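Long-range contacts in DNA ligase-like protein Rv0938/MT0965 (Mycobacterium tuberculosis, PDB 4MKY), which probably works with Ku to process and reseal DNA double-strand breaks by non-homologous end joining, this chain being its N-terminal primase-polymerase domain: residues L44-G49 / E288-D293; R54-N59 / Q108-V113; E68-L73 / T90-I95. All blocks are in the same frame, centred on the assembly; numbering follows the deposited sequence.

Contact 1: L44-G49 / E288-D293; sequences LGHIAG and ERLDAD
The imidazole of His-46 meets the carboxylate of Asp-291 edge-on: OD2 lies in the ring plane, 2.7 Å from ND1, while CB of Leu-290 comes in obliquely, 4.2 Å from CE1. With CG of His-46 anti to the carbonyl carbon (chi1 -44°), the ring stands beside the backbone N, where ND1 can meet Asp-291. Although OD2 sits level with the ring, the carboxylate as a whole is turned 51° from it, and it receives the N-H on its anti lone pair, the one directed away from OD1. The bond is nearly straight at 162°. Across the ring NE2 bonds to Asp-285, so two acids fix the imidazole's rotation; they might favour its protonated form, although Asp-291 also shares its charge with arginines. It pairs through OD1 with Arg-119 and Arg-50 and through OD2 with Arg-136; a carboxylate suits a place where one histidine N-H and three arginines converge. Beside it Gly-45 O lies 3.2 Å from Asp-291 CB. Leu-290 adds apolar bulk, reaching Tyr-183 and Pro-185 on strand 180-186. The histidine-carboxylate hydrogen bond is probably structural, fastening the segment after helix 273-283 to the loop that follows helix 29-44 in the primase-polymerase domain.

Contact 2: R54-N59 / Q108-V113; sequences RKRWPN and QAALEV. With nucleotides of chain F.
Arg-54 and Lys-55 pair antiparallel with Val-113 and Glu-112, the first as a non-hydrogen-bonded pair and the second as a hydrogen-bonded one, though its bond from Glu-112 N to Lys-55 O is weak at 3.4 Å. Farther on, Trp-57 N donates to Ala-109 O over 3.1 Å. Arg-56 grips Gln-108 O side-on with two nitrogens, NE at 2.9 Å and NH2 at 2.7 Å; the bend at chi3 (42°) turns the guanidinium to the carbonyl, while the Gln-108 amide lies over the rim of one face, tilted about 40° to it, and Glu-68 pairs with NH1. That carbonyl belongs to the C-terminal end of helix 99-108, closed by a Schellman motif in which Ala-109 takes positive phi; an inverse gamma turn centred on Ala-110 then leads into the strand, and the small methyl of Ala-110 lets the stems of Arg-54 and Arg-56 pack against it. Lys-55 probably binds the polymerase substrate, and 56-58 probably contact target DNA, consistent with the bound nucleotide DG1 of chain F: Arg-56 NH2 approaches its O4' at 2.7 Å, and the Pro-58 ring, a rigid apolar surface, puts CB 3.2 Å from the guanine N7. Leu-111 CD1 meets Trp-57 CB at 3.6 Å. The indole's far end abuts Glu-112, with CH2 3.5 Å from CD, and the acid goes on to Arg-247 and Gly-248.

Contact 3: E68-L73 / T90-I95; sequences EKQLAL and TTTYPI. With nucleotides of chain J.
Gln-70 reaches Thr-92 by a folded side chain: CG extends opposite the backbone N (chi1 174°), and a bend at chi2 (71°) then brings the amide back onto strand 89-95. There OE1 accepts from Thr-92 N at 3.2 Å, the donor standing 41° above the amide's carbonyl plane, off the lone pairs. Leu-71 N donates to Thr-92 O, also at 3.2 Å. Thr-91 and Tyr-93 make their backbone bonds with strand 80-86, which leaves Thr-92 to present both its N-H and its carbonyl to this loop; a glutamine, long and able to accept, suits the task. Its OE1 also rests 3.4 Å from CG2 of Thr-91, a methyl that in turn lies over the rim of one face of the Tyr-93 ring.

Lys-69 runs alongside that tyrosine, pointing the same way, with CG 3.7 Å from Tyr-93 CE2. Its aliphatic stem supplies the apolar part, while NZ goes to Thr-53 and the tyrosine hydroxyl to His-86. Leu-71 packs its CB 4.0 Å from CD of Pro-94, whose ring offers a smooth apolar surface.

The loop's other side meets the DNA. Lys-69 N and Gln-70 N both bond to OP1 of nucleotide DA6 of chain J, each at 2.8 Å. Within the loop, then, side chains and one amide face the strand while two successive amides face the phosphate. Gripping a phosphate oxygen with main-chain N-H groups requires no particular base, consistent with a polymerase that must hold broken ends of any sequence, and the bonds to Thr-92 probably help keep those amides in place.

Overall arrangement
From the N terminus, helix 29-44 runs into 44-49, the first half of contact 1, whose partner 288-293 is the last modelled part of the chain; this contact therefore closes a loop holding nearly the whole domain. Within that loop, 54-59 pairs with 108-113 in contact 2, and between those two lies contact 3, joining 68-73 to 90-95. The three are concentric and none cross. Contacts 2 and 3 touch directly: Glu-68 forms a salt bridge with Arg-56, so the strands 53-56 and 66-68 connect the two DNA-facing sites. Contacts 1 and 3 meet where Gly-49 packs on Ile-95, linking the anchorage of the last modelled residues to the hairpin of strands 80-86 and 89-95.

Contact 1: L44-G49 / E288-D293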
loop_
_atom_site.group_PDB
_atom_site.type_symbol
_atom_site.label_atom_id
_atom_site.label_comp_id
_atom_site.label_asym_id
_atom_site.label_seq_id
_atom_site.Cartn_x
_atom_site.Cartn_y
_atom_site.Cartn_z
ATOM N N LEU A 44 -30.446 -0.384 3.682
ATOM C CA LEU A 44 -30.498 -0.681 2.255
ATOM C C LEU A 44 -30.057 0.445 1.307
ATOM O O LEU A 44 -29.185 0.235 0.465
ATOM C CB LEU A 44 -31.883 -1.209 1.888
ATOM C CG LEU A 44 -32.072 -2.680 2.272
ATOM C CD1 LEU A 44 -33.542 -3.081 2.245
ATOM C CD2 LEU A 44 -31.249 -3.598 1.364
ATOM N N GLY A 45 -30.653 1.621 1.435
ATOM C CA GLY A 45 -30.291 2.761 0.593
ATOM C C GLY A 45 -28.803 2.986 0.442
ATOM O O GLY A 45 -28.352 3.471 -0.585
ATOM N N HIS A 46 -28.040 2.707 1.492
ATOM C CA HIS A 46 -26.608 2.967 1.464
ATOM C C HIS A 46 -25.780 1.811 0.944
ATOM O O HIS A 46 -24.554 1.918 0.880
ATOM C CB HIS A 46 -26.111 3.386 2.854
ATOM C CG HIS A 46 -27.009 4.380 3.525
ATOM N ND1 HIS A 46 -27.293 5.610 2.968
ATOM C CD2 HIS A 46 -27.765 4.289 4.645
ATOM C CE1 HIS A 46 -28.175 6.236 3.723
ATOM N NE2 HIS A 46 -28.481 5.455 4.747
ATOM N N ILE A 47 -26.419 0.698 0.571
ATOM C CA ILE A 47 -25.664 -0.409 -0.050
ATOM C C ILE A 47 -26.237 -0.912 -1.363
ATOM O O ILE A 47 -25.528 -1.585 -2.105
ATOM C CB ILE A 47 -25.491 -1.611 0.887
ATOM C CG1 ILE A 47 -26.866 -2.184 1.277
ATOM C CG2 ILE A 47 -24.663 -1.227 2.110
ATOM C CD1 ILE A 47 -26.793 -3.323 2.270
ATOM N N ALA A 48 -27.507 -0.605 -1.638
ATOM C CA ALA A 48 -28.147 -0.998 -2.883
ATOM C C ALA A 48 -27.403 -0.389 -4.055
ATOM O O ALA A 48 -27.071 0.810 -4.035
ATOM C CB ALA A 48 -29.594 -0.521 -2.898
ATOM N N GLY A 49 -27.135 -1.202 -5.069
ATOM C CA GLY A 49 -26.455 -0.716 -6.281
ATOM C C GLY A 49 -24.974 -1.008 -6.265
ATOM O O GLY A 49 -24.288 -0.872 -7.286
ATOM N N GLU A 288 -29.998 9.616 5.906
ATOM C CA GLU A 288 -30.969 9.765 4.828
ATOM C C GLU A 288 -30.482 10.623 3.668
ATOM O O GLU A 288 -30.674 10.263 2.522
ATOM C CB GLU A 288 -32.296 10.329 5.351
ATOM C CG GLU A 288 -33.192 9.261 5.967
ATOM C CD GLU A 288 -34.539 9.795 6.408
ATOM O OE1 GLU A 288 -34.863 10.962 6.051
ATOM O OE2 GLU A 288 -35.267 9.044 7.116
ATOM N N ARG A 289 -29.854 11.753 3.978
ATOM C CA ARG A 289 -29.397 12.719 2.981
ATOM C C ARG A 289 -28.381 12.124 2.010
ATOM O O ARG A 289 -28.139 12.667 0.934
ATOM C CB ARG A 289 -28.741 13.892 3.712
ATOM C CG ARG A 289 -27.984 14.861 2.845
ATOM C CD ARG A 289 -28.959 15.700 2.066
ATOM N NE ARG A 289 -28.327 16.733 1.278
ATOM C CZ ARG A 289 -27.759 16.508 0.105
ATOM N NH1 ARG A 289 -27.590 15.261 -0.311
ATOM N NH2 ARG A 289 -27.289 17.523 -0.617
ATOM N N LEU A 290 -27.852 10.962 2.354
ATOM C CA LEU A 290 -26.673 10.462 1.708
ATOM C C LEU A 290 -26.972 9.719 0.418
ATOM O O LEU A 290 -26.264 9.880 -0.587
ATOM C CB LEU A 290 -25.918 9.563 2.674
ATOM C CG LEU A 290 -24.519 9.200 2.281
ATOM C CD1 LEU A 290 -23.676 10.455 2.353
ATOM C CD2 LEU A 290 -23.991 8.182 3.267
ATOM N N ASP A 291 -27.990 8.876 0.436
ATOM C CA ASP A 291 -28.311 8.159 -0.773
ATOM C C ASP A 291 -29.779 8.342 -1.123
ATOM O O ASP A 291 -30.552 7.391 -1.069
ATOM C CB ASP A 291 -27.983 6.675 -0.624
ATOM C CG ASP A 291 -26.498 6.419 -0.515
ATOM O OD1 ASP A 291 -25.777 6.482 -1.549
ATOM O OD2 ASP A 291 -26.054 6.071 0.602
ATOM N N ALA A 292 -30.196 9.585 -1.322
ATOM C CA ALA A 292 -31.446 9.828 -2.015
ATOM C C ALA A 292 -31.176 9.346 -3.434
ATOM O O ALA A 292 -30.246 9.809 -4.102
ATOM C CB ALA A 292 -31.764 11.306 -2.018
ATOM N N ASP A 293 -31.846 8.298 -3.856
ATOM C CA ASP A 293 -31.501 7.832 -5.171
ATOM C C ASP A 293 -32.158 8.702 -6.223
ATOM O O ASP A 293 -33.179 8.305 -6.774
ATOM C CB ASP A 293 -31.919 6.391 -5.398
ATOM C CG ASP A 293 -31.740 6.001 -6.844
ATOM O OD1 ASP A 293 -30.755 6.526 -7.413
ATOM O OD2 ASP A 293 -32.702 5.497 -7.465
#

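Contact 2: R54-N59 / Q108-V113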
loop_
_atom_site.group_PDB
_atom_site.type_symbol
_atom_site.label_atom_id
_atom_site.label_comp_id
_atom_site.label_asym_id
_atom_site.label_seq_id
_atom_site.Cartn_x
_atom_site.Cartn_y
_atom_site.Cartn_z
ATOM N N ARG A 54 -18.104 -9.567 1.553
ATOM C CA ARG A 54 -18.466 -10.136 2.845
ATOM C C ARG A 54 -17.246 -10.566 3.624
ATOM O O ARG A 54 -16.339 -11.208 3.079
ATOM C CB ARG A 54 -19.357 -11.377 2.663
ATOM C CG ARG A 54 -20.836 -11.083 2.432
ATOM C CD ARG A 54 -21.367 -11.857 1.232
ATOM N NE ARG A 54 -20.828 -11.304 -0.009
ATOM C CZ ARG A 54 -20.214 -12.003 -0.963
ATOM N NH1 ARG A 54 -20.170 -13.309 -0.909
ATOM N NH2 ARG A 54 -19.691 -11.377 -2.010
ATOM N N LYS A 55 -17.259 -10.268 4.921
ATOM C CA LYS A 55 -16.375 -10.959 5.845
ATOM C C LYS A 55 -17.212 -11.873 6.738
ATOM O O LYS A 55 -18.046 -11.414 7.517
ATOM C CB LYS A 55 -15.562 -9.970 6.662
ATOM C CG LYS A 55 -14.301 -10.584 7.243
ATOM C CD LYS A 55 -13.351 -9.520 7.748
ATOM C CE LYS A 55 -12.114 -10.179 8.355
ATOM N NZ LYS A 55 -11.192 -9.135 8.923
ATOM N N ARG A 56 -17.018 -13.177 6.613
ATOM C CA ARG A 56 -17.909 -14.104 7.318
ATOM C C ARG A 56 -17.233 -14.866 8.459
ATOM O O ARG A 56 -16.157 -15.447 8.281
ATOM C CB ARG A 56 -18.533 -15.068 6.318
ATOM C CG ARG A 56 -18.950 -14.400 5.011
ATOM C CD ARG A 56 -19.368 -15.412 3.981
ATOM N NE ARG A 56 -20.177 -16.453 4.607
ATOM C CZ ARG A 56 -20.513 -17.589 4.010
ATOM N NH1 ARG A 56 -20.121 -17.818 2.758
ATOM N NH2 ARG A 56 -21.212 -18.493 4.681
ATOM N N TRP A 57 -17.877 -14.875 9.627
ATOM C CA TRP A 57 -17.411 -15.662 10.776
ATOM C C TRP A 57 -18.368 -16.812 11.131
ATOM O O TRP A 57 -18.959 -16.823 12.207
ATOM C CB TRP A 57 -17.314 -14.761 11.998
ATOM C CG TRP A 57 -16.138 -13.843 12.038
ATOM C CD1 TRP A 57 -15.026 -13.973 12.830
ATOM C CD2 TRP A 57 -16.015 -12.574 11.386
ATOM N NE1 TRP A 57 -14.200 -12.886 12.665
ATOM C CE2 TRP A 57 -14.796 -11.998 11.813
ATOM C CE3 TRP A 57 -16.817 -11.863 10.485
ATOM C CZ2 TRP A 57 -14.347 -10.770 11.345
ATOM C CZ3 TRP A 57 -16.387 -10.629 10.050
ATOM C CH2 TRP A 57 -15.149 -10.107 10.451
ATOM N N PRO A 58 -18.479 -17.816 10.268
ATOM C CA PRO A 58 -19.449 -18.901 10.510
ATOM C C PRO A 58 -19.327 -19.579 11.870
ATOM O O PRO A 58 -20.288 -20.171 12.351
ATOM C CB PRO A 58 -19.122 -19.928 9.427
ATOM C CG PRO A 58 -18.312 -19.202 8.418
ATOM C CD PRO A 58 -17.597 -18.089 9.128
ATOM N N ASN A 59 -18.113 -19.658 12.396
ATOM C CA ASN A 59 -17.915 -20.299 13.683
ATOM C C ASN A 59 -17.697 -19.259 14.750
ATOM O O ASN A 59 -16.919 -19.450 15.679
ATOM C CB ASN A 59 -16.753 -21.283 13.627
ATOM C CG ASN A 59 -17.025 -22.421 12.680
ATOM O OD1 ASN A 59 -16.749 -22.320 11.491
ATOM N ND2 ASN A 59 -17.718 -23.434 13.165
ATOM N N GLN A 108 -25.636 -16.293 6.065
ATOM C CA GLN A 108 -24.304 -16.644 5.604
ATOM C C GLN A 108 -23.328 -16.500 6.744
ATOM O O GLN A 108 -22.187 -16.914 6.638
ATOM C CB GLN A 108 -23.884 -15.690 4.511
ATOM C CG GLN A 108 -24.575 -15.950 3.202
ATOM C CD GLN A 108 -23.963 -17.118 2.504
ATOM O OE1 GLN A 108 -22.840 -17.023 1.997
ATOM N NE2 GLN A 108 -24.608 -18.275 2.626
ATOM N N ALA A 109 -23.792 -15.884 7.823
ATOM C CA ALA A 109 -22.935 -15.442 8.913
ATOM C C ALA A 109 -21.965 -14.362 8.433
ATOM O O ALA A 109 -20.845 -14.270 8.952
ATOM C CB ALA A 109 -22.190 -16.609 9.527
ATOM N N ALA A 110 -22.344 -13.652 7.362
ATOM C CA ALA A 110 -21.539 -12.540 6.864
ATOM C C ALA A 110 -21.711 -11.384 7.811
ATOM O O ALA A 110 -22.549 -10.533 7.572
ATOM C CB ALA A 110 -21.976 -12.121 5.473
ATOM N N LEU A 111 -21.016 -11.418 8.941
ATOM C CA LEU A 111 -21.217 -10.398 9.959
ATOM C C LEU A 111 -21.011 -8.979 9.416
ATOM O O LEU A 111 -21.816 -8.092 9.674
ATOM C CB LEU A 111 -20.318 -10.677 11.179
ATOM C CG LEU A 111 -20.567 -12.026 11.868
ATOM C CD1 LEU A 111 -19.611 -12.211 13.038
ATOM C CD2 LEU A 111 -22.025 -12.194 12.320
ATOM N N GLU A 112 -19.989 -8.788 8.584
ATOM C CA GLU A 112 -19.685 -7.457 8.066
ATOM C C GLU A 112 -20.086 -7.337 6.587
ATOM O O GLU A 112 -20.091 -8.336 5.873
ATOM C CB GLU A 112 -18.202 -7.143 8.261
ATOM C CG GLU A 112 -17.717 -7.281 9.702
ATOM C CD GLU A 112 -16.278 -6.839 9.879
ATOM O OE1 GLU A 112 -15.565 -6.664 8.856
ATOM O OE2 GLU A 112 -15.856 -6.645 11.054
ATOM N N VAL A 113 -20.567 -6.158 6.181
ATOM C CA VAL A 113 -20.791 -5.890 4.771
ATOM C C VAL A 113 -19.937 -4.696 4.340
ATOM O O VAL A 113 -19.945 -3.663 4.998
ATOM C CB VAL A 113 -22.278 -5.624 4.467
ATOM C CG1 VAL A 113 -22.461 -5.217 3.007
ATOM C CG2 VAL A 113 -23.113 -6.865 4.790
ATOM O OP3 DG F 1 -22.242 -20.643 10.922
ATOM P P DG F 1 -23.530 -21.185 10.414
ATOM O OP1 DG F 1 -24.595 -20.839 11.406
ATOM O OP2 DG F 1 -23.348 -22.593 9.988
ATOM O "O5'" DG F 1 -23.776 -20.347 9.084
ATOM C "C5'" DG F 1 -22.752 -20.257 8.080
ATOM C "C4'" DG F 1 -23.354 -20.553 6.727
ATOM O "O4'" DG F 1 -22.310 -20.671 5.740
ATOM C "C3'" DG F 1 -24.090 -21.881 6.657
ATOM O "O3'" DG F 1 -24.931 -21.756 5.515
ATOM C "C2'" DG F 1 -22.954 -22.856 6.415
ATOM C "C1'" DG F 1 -21.974 -22.042 5.557
ATOM N N9 DG F 1 -20.575 -22.190 5.940
ATOM C C8 DG F 1 -20.101 -22.357 7.217
ATOM N N7 DG F 1 -18.801 -22.268 7.298
ATOM C C5 DG F 1 -18.397 -21.967 6.004
ATOM C C6 DG F 1 -17.096 -21.789 5.467
ATOM O O6 DG F 1 -16.009 -21.808 6.059
ATOM N N1 DG F 1 -17.136 -21.542 4.100
ATOM C C2 DG F 1 -18.280 -21.465 3.346
ATOM N N2 DG F 1 -18.111 -21.174 2.047
ATOM N N3 DG F 1 -19.501 -21.641 3.831
ATOM C C4 DG F 1 -19.481 -21.909 5.154
#

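Contact 3: E68-L73 / T90-I95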
loop_
_atom_site.group_PDB
_atom_site.type_symbol
_atom_site.label_atom_id
_atom_site.label_comp_id
_atom_site.label_asym_id
_atom_site.label_seq_id
_atom_site.Cartn_x
_atom_site.Cartn_y
_atom_site.Cartn_z
ATOM N N GLU A 68 -14.875 -12.725 1.447
ATOM C CA GLU A 68 -15.459 -13.310 0.249
ATOM C C GLU A 68 -16.051 -12.231 -0.650
ATOM O O GLU A 68 -16.828 -11.389 -0.207
ATOM C CB GLU A 68 -16.513 -14.378 0.599
ATOM C CG GLU A 68 -17.346 -14.877 -0.574
ATOM C CD GLU A 68 -18.293 -16.000 -0.172
ATOM O OE1 GLU A 68 -18.775 -16.009 0.990
ATOM O OE2 GLU A 68 -18.489 -16.933 -0.984
ATOM N N LYS A 69 -15.733 -12.325 -1.933
ATOM C CA LYS A 69 -16.223 -11.366 -2.910
ATOM C C LYS A 69 -17.059 -12.081 -3.943
ATOM O O LYS A 69 -18.194 -11.707 -4.212
ATOM C CB LYS A 69 -15.058 -10.691 -3.617
ATOM C CG LYS A 69 -14.373 -9.626 -2.792
ATOM C CD LYS A 69 -13.263 -8.962 -3.595
ATOM C CE LYS A 69 -12.368 -8.129 -2.686
ATOM N NZ LYS A 69 -13.064 -6.872 -2.313
ATOM N N GLN A 70 -16.456 -13.103 -4.530
ATOM C CA GLN A 70 -17.072 -13.866 -5.607
ATOM C C GLN A 70 -18.308 -14.529 -5.030
ATOM O O GLN A 70 -18.337 -14.854 -3.846
ATOM C CB GLN A 70 -16.056 -14.890 -6.143
ATOM C CG GLN A 70 -16.572 -15.864 -7.184
ATOM C CD GLN A 70 -16.849 -15.220 -8.527
ATOM O OE1 GLN A 70 -16.237 -14.219 -8.895
ATOM N NE2 GLN A 70 -17.761 -15.810 -9.278
ATOM N N LEU A 71 -19.369 -14.591 -5.824
ATOM C CA LEU A 71 -20.637 -15.146 -5.360
ATOM C C LEU A 71 -20.710 -16.629 -5.668
ATOM O O LEU A 71 -20.537 -17.029 -6.820
ATOM C CB LEU A 71 -21.812 -14.426 -6.025
ATOM C CG LEU A 71 -23.213 -14.876 -5.605
ATOM C CD1 LEU A 71 -23.363 -14.856 -4.086
ATOM C CD2 LEU A 71 -24.284 -14.030 -6.297
ATOM N N ALA A 72 -21.023 -17.435 -4.656
ATOM C CA ALA A 72 -21.113 -18.889 -4.846
ATOM C C ALA A 72 -22.193 -19.264 -5.860
ATOM O O ALA A 72 -23.181 -18.545 -6.026
ATOM C CB ALA A 72 -21.355 -19.600 -3.518
ATOM N N LEU A 73 -22.004 -20.397 -6.535
ATOM C CA LEU A 73 -22.971 -20.877 -7.504
ATOM C C LEU A 73 -24.196 -21.398 -6.784
ATOM O O LEU A 73 -25.263 -21.534 -7.378
ATOM C CB LEU A 73 -22.376 -21.998 -8.342
ATOM C CG LEU A 73 -21.543 -21.627 -9.565
ATOM C CD1 LEU A 73 -20.871 -22.875 -10.125
ATOM C CD2 LEU A 73 -22.422 -20.970 -10.615
ATOM N N THR A 90 -11.864 -12.488 -13.223
ATOM C CA THR A 90 -13.155 -11.839 -13.220
ATOM C C THR A 90 -13.958 -12.176 -11.966
ATOM O O THR A 90 -13.938 -13.309 -11.504
ATOM C CB THR A 90 -13.920 -12.192 -14.516
ATOM O OG1 THR A 90 -14.330 -10.981 -15.166
ATOM C CG2 THR A 90 -15.115 -13.119 -14.228
ATOM N N THR A 91 -14.560 -11.165 -11.353
ATOM C CA THR A 91 -15.385 -11.390 -10.170
ATOM C C THR A 91 -16.799 -10.894 -10.385
ATOM O O THR A 91 -17.005 -9.765 -10.806
ATOM C CB THR A 91 -14.831 -10.657 -8.931
ATOM O OG1 THR A 91 -13.438 -10.951 -8.782
ATOM C CG2 THR A 91 -15.574 -11.087 -7.682
ATOM N N THR A 92 -17.776 -11.699 -9.997
ATOM C CA THR A 92 -19.151 -11.248 -10.038
ATOM C C THR A 92 -19.736 -11.267 -8.629
ATOM O O THR A 92 -19.807 -12.312 -7.989
ATOM C CB THR A 92 -19.994 -12.082 -11.017
ATOM O OG1 THR A 92 -20.968 -12.836 -10.292
ATOM C CG2 THR A 92 -19.111 -13.022 -11.845
ATOM N N TYR A 93 -20.028 -10.077 -8.118
ATOM C CA TYR A 93 -20.443 -9.866 -6.743
ATOM C C TYR A 93 -21.943 -9.987 -6.663
ATOM O O TYR A 93 -22.629 -9.745 -7.664
ATOM C CB TYR A 93 -20.088 -8.433 -6.319
ATOM C CG TYR A 93 -18.619 -8.112 -6.325
ATOM C CD1 TYR A 93 -17.949 -7.892 -7.516
ATOM C CD2 TYR A 93 -17.904 -8.004 -5.131
ATOM C CE1 TYR A 93 -16.603 -7.616 -7.527
ATOM C CE2 TYR A 93 -16.552 -7.721 -5.135
ATOM C CZ TYR A 93 -15.915 -7.521 -6.340
ATOM O OH TYR A 93 -14.561 -7.323 -6.379
ATOM N N PRO A 94 -22.461 -10.193 -5.437
ATOM C CA PRO A 94 -23.856 -9.956 -5.098
ATOM C C PRO A 94 -24.110 -8.465 -4.823
ATOM O O PRO A 94 -23.297 -7.800 -4.185
ATOM C CB PRO A 94 -24.035 -10.731 -3.795
ATOM C CG PRO A 94 -22.684 -10.721 -3.174
ATOM C CD PRO A 94 -21.718 -10.808 -4.323
ATOM N N ILE A 95 -25.260 -7.962 -5.254
ATOM C CA ILE A 95 -25.718 -6.682 -4.772
ATOM C C ILE A 95 -26.845 -6.946 -3.796
ATOM O O ILE A 95 -27.756 -7.717 -4.105
ATOM C CB ILE A 95 -26.304 -5.830 -5.901
ATOM C CG1 ILE A 95 -25.289 -5.661 -7.031
ATOM C CG2 ILE A 95 -26.723 -4.476 -5.351
ATOM C CD1 ILE A 95 -25.870 -5.129 -8.324
ATOM P P DA J 6 -13.198 -15.304 -3.151
ATOM O OP1 DA J 6 -14.145 -14.179 -3.398
ATOM O OP2 DA J 6 -13.038 -16.364 -4.174
ATOM O "O5'" DA J 6 -11.769 -14.681 -2.846
ATOM C "C5'" DA J 6 -11.618 -13.660 -1.866
ATOM C "C4'" DA J 6 -11.240 -12.375 -2.557
ATOM O "O4'" DA J 6 -10.946 -11.359 -1.571
ATOM C "C3'" DA J 6 -9.994 -12.475 -3.434
ATOM O "O3'" DA J 6 -10.145 -11.499 -4.457
ATOM C "C2'" DA J 6 -8.903 -11.974 -2.515
ATOM C "C1'" DA J 6 -9.643 -10.854 -1.807
ATOM N N9 DA J 6 -9.080 -10.467 -0.521
ATOM C C8 DA J 6 -8.758 -11.290 0.529
ATOM N N7 DA J 6 -8.362 -10.648 1.599
ATOM C C5 DA J 6 -8.449 -9.312 1.237
ATOM C C6 DA J 6 -8.149 -8.127 1.925
ATOM N N6 DA J 6 -7.668 -8.099 3.168
ATOM N N1 DA J 6 -8.377 -6.956 1.289
ATOM C C2 DA J 6 -8.855 -6.989 0.040
ATOM N N3 DA J 6 -9.171 -8.039 -0.714
ATOM C C4 DA J 6 -8.942 -9.185 -0.048
#